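Local structure of putative GntR-family transcriptional regulator (Bordetella bronchiseptica RB50, 3CNV) at residues G90-E95 with P142-R147. The protein probably regulates transcription as a GntR-family repressor or activator, its UTRA domain expected to sense a small-molecule effector and alter DNA binding. Numbering follows the deposited sequence.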
loop_
_atom_site.group_PDB
_atom_site.type_symbol
_atom_site.label_atom_id
_atom_site.label_comp_id
_atom_site.label_asym_id
_atom_site.label_seq_id
_atom_site.Cartn_x
_atom_site.Cartn_y
_atom_site.Cartn_z
ATOM N N GLY C 90 -5.380 14.437 -13.481
ATOM C CA GLY C 90 -4.807 15.814 -13.426
ATOM C C GLY C 90 -5.854 16.830 -13.842
ATOM O O GLY C 90 -5.954 17.908 -13.260
ATOM N N LEU C 91 -6.655 16.488 -14.853
ATOM C CA LEU C 91 -7.765 17.343 -15.307
ATOM C C LEU C 91 -8.794 17.519 -14.164
ATOM O O LEU C 91 -9.284 18.605 -13.916
ATOM C CB LEU C 91 -8.490 16.756 -16.521
ATOM C CG LEU C 91 -9.731 17.522 -17.004
ATOM C CD1 LEU C 91 -9.273 18.921 -17.647
ATOM C CD2 LEU C 91 -10.627 16.727 -18.010
ATOM N N PHE C 92 -9.122 16.432 -13.479
ATOM C CA PHE C 92 -10.131 16.494 -12.429
ATOM C C PHE C 92 -9.629 17.436 -11.331
ATOM O O PHE C 92 -10.386 18.189 -10.755
ATOM C CB PHE C 92 -10.474 15.124 -11.835
ATOM C CG PHE C 92 -10.982 14.102 -12.825
ATOM C CD1 PHE C 92 -11.531 14.493 -14.041
ATOM C CD2 PHE C 92 -10.957 12.741 -12.495
ATOM C CE1 PHE C 92 -12.016 13.549 -14.937
ATOM C CE2 PHE C 92 -11.457 11.783 -13.373
ATOM C CZ PHE C 92 -11.998 12.195 -14.598
ATOM N N GLU C 93 -8.335 17.386 -11.078
ATOM C CA GLU C 93 -7.695 18.246 -10.062
ATOM C C GLU C 93 -7.735 19.700 -10.469
ATOM O O GLU C 93 -8.275 20.562 -9.756
ATOM C CB GLU C 93 -6.206 17.862 -9.795
ATOM C CG GLU C 93 -6.015 16.839 -8.738
ATOM C CD GLU C 93 -4.539 16.349 -8.498
ATOM O OE1 GLU C 93 -3.585 16.883 -9.136
ATOM O OE2 GLU C 93 -4.381 15.391 -7.656
ATOM N N SER C 94 -7.159 19.965 -11.628
ATOM C CA SER C 94 -7.004 21.352 -12.075
ATOM C C SER C 94 -8.273 22.066 -12.512
ATOM O O SER C 94 -8.419 23.261 -12.240
ATOM C CB SER C 94 -6.023 21.446 -13.250
ATOM O OG SER C 94 -4.842 20.878 -12.760
ATOM N N GLU C 95 -9.168 21.364 -13.208
ATOM C CA GLU C 95 -10.371 22.044 -13.741
ATOM C C GLU C 95 -11.529 21.914 -12.785
ATOM O O GLU C 95 -12.417 22.758 -12.772
ATOM C CB GLU C 95 -10.774 21.540 -15.134
ATOM C CG GLU C 95 -9.670 21.646 -16.142
ATOM C CD GLU C 95 -9.033 23.038 -16.137
ATOM O OE1 GLU C 95 -9.829 24.049 -16.220
ATOM O OE2 GLU C 95 -7.756 23.092 -16.002
ATOM N N PRO C 142 -16.757 9.337 -2.170
ATOM C CA PRO C 142 -16.476 8.713 -3.451
ATOM C C PRO C 142 -16.769 9.671 -4.602
ATOM O O PRO C 142 -17.775 10.365 -4.592
ATOM C CB PRO C 142 -17.373 7.474 -3.430
ATOM C CG PRO C 142 -18.495 7.846 -2.587
ATOM C CD PRO C 142 -18.033 8.854 -1.606
HETATM N N MSE C 143 -15.862 9.763 -5.539
HETATM C CA MSE C 143 -15.984 10.699 -6.657
HETATM C C MSE C 143 -15.802 10.108 -8.059
HETATM O O MSE C 143 -16.001 10.793 -9.084
HETATM C CB MSE C 143 -14.927 11.836 -6.532
HETATM C CG MSE C 143 -15.172 12.877 -5.496
HETATM SE SE MSE C 143 -16.972 13.676 -5.426
HETATM C CE MSE C 143 -16.970 14.490 -7.163
ATOM N N GLU C 144 -15.381 8.877 -8.110
ATOM C CA GLU C 144 -15.186 8.162 -9.374
ATOM C C GLU C 144 -15.279 6.694 -9.193
ATOM O O GLU C 144 -14.751 6.123 -8.213
ATOM C CB GLU C 144 -13.787 8.419 -9.985
ATOM C CG GLU C 144 -13.595 7.772 -11.357
ATOM C CD GLU C 144 -12.123 7.593 -11.757
ATOM O OE1 GLU C 144 -11.316 7.184 -10.869
ATOM O OE2 GLU C 144 -11.816 7.862 -12.954
ATOM N N VAL C 145 -15.935 6.110 -10.194
ATOM C CA VAL C 145 -15.958 4.685 -10.440
ATOM C C VAL C 145 -15.289 4.443 -11.748
ATOM O O VAL C 145 -15.612 5.062 -12.740
ATOM C CB VAL C 145 -17.376 4.060 -10.485
ATOM C CG1 VAL C 145 -17.294 2.527 -10.895
ATOM C CG2 VAL C 145 -18.095 4.171 -9.128
ATOM N N ARG C 146 -14.296 3.581 -11.749
ATOM C CA ARG C 146 -13.641 3.252 -13.007
ATOM C C ARG C 146 -13.442 1.734 -13.113
ATOM O O ARG C 146 -12.949 1.097 -12.159
ATOM C CB ARG C 146 -12.269 3.991 -13.078
ATOM C CG ARG C 146 -11.493 3.754 -14.374
ATOM C CD ARG C 146 -10.123 4.458 -14.421
ATOM N NE ARG C 146 -10.191 5.900 -14.232
ATOM C CZ ARG C 146 -9.215 6.763 -14.462
ATOM N NH1 ARG C 146 -7.995 6.336 -14.794
ATOM N NH2 ARG C 146 -9.445 8.062 -14.276
ATOM N N ARG C 147 -13.867 1.160 -14.253
ATOM C CA ARG C 147 -13.585 -0.170 -14.596
ATOM C C ARG C 147 -12.636 -0.238 -15.768
ATOM O O ARG C 147 -12.922 0.250 -16.886
ATOM C CB ARG C 147 -14.813 -0.954 -14.979
ATOM C CG ARG C 147 -14.371 -2.368 -15.404
ATOM C CD ARG C 147 -15.528 -3.247 -15.913
ATOM N NE ARG C 147 -16.602 -2.475 -16.531
ATOM C CZ ARG C 147 -16.657 -2.101 -17.818
ATOM N NH1 ARG C 147 -15.682 -2.392 -18.660
ATOM N NH2 ARG C 147 -17.714 -1.418 -18.253
#
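Glu144 on strand 141-150 reaches the ring of Phe92 on helix 88-96 with one carboxylate oxygen. At the backbone, Met143 and Glu144 both face Ser135 on the adjacent strand, which defines a classic beta bulge. CB of Glu144 starts out toward the helix yet still lies 5.3 Å from Phe92 CE2, too far to touch. With CG opposite the backbone N (chi1 -176°) and the chain extended beyond it, the carboxylate is brought up to the ring; Glu144 CG is still 5.0 Å from Phe92 CE2 and CD 4.5 Å. The Glu144 side chain also packs on Leu66 and Leu68 of strand 59-69. At the tip the two oxygens part company. OE1 is hydrogen-bonded to Tyr89 OH and Ser135 OG, tying it to the helix as well as to the neighbouring strand. OE2 comes to the ring edge, near the ring plane, 4.0 Å from Phe92 CE2; ring and carboxylate planes are 89° apart.

Both segments belong to the UTRA domain, in which the helix packs against an antiparallel sheet, and the Phe92 side chain also touches Leu68, near the end of strand 59-69. Phe73 adds an edge-to-face ring contact to Phe92.

OE2 is gripped side-on by Arg146, two residues along the strand: NE lies 2.9 Å from Glu144 OE2, and NH2 lies 2.7 Å from the same oxygen, completing a salt bridge. Both bonds are bent, near 140°; NH2 uses the syn lone pair, while NE comes from above the carboxylate plane. This double grip would restrict rotation of the guanidinium, whose NH2 is 4.3 Å from Phe92 CE2, with Glu144 orienting Arg146 as a second-shell residue. Arg146 NH1 hydrogen-bonds a citrate, probably from the crystallisation liquor, whose position is consistent with an effector pocket.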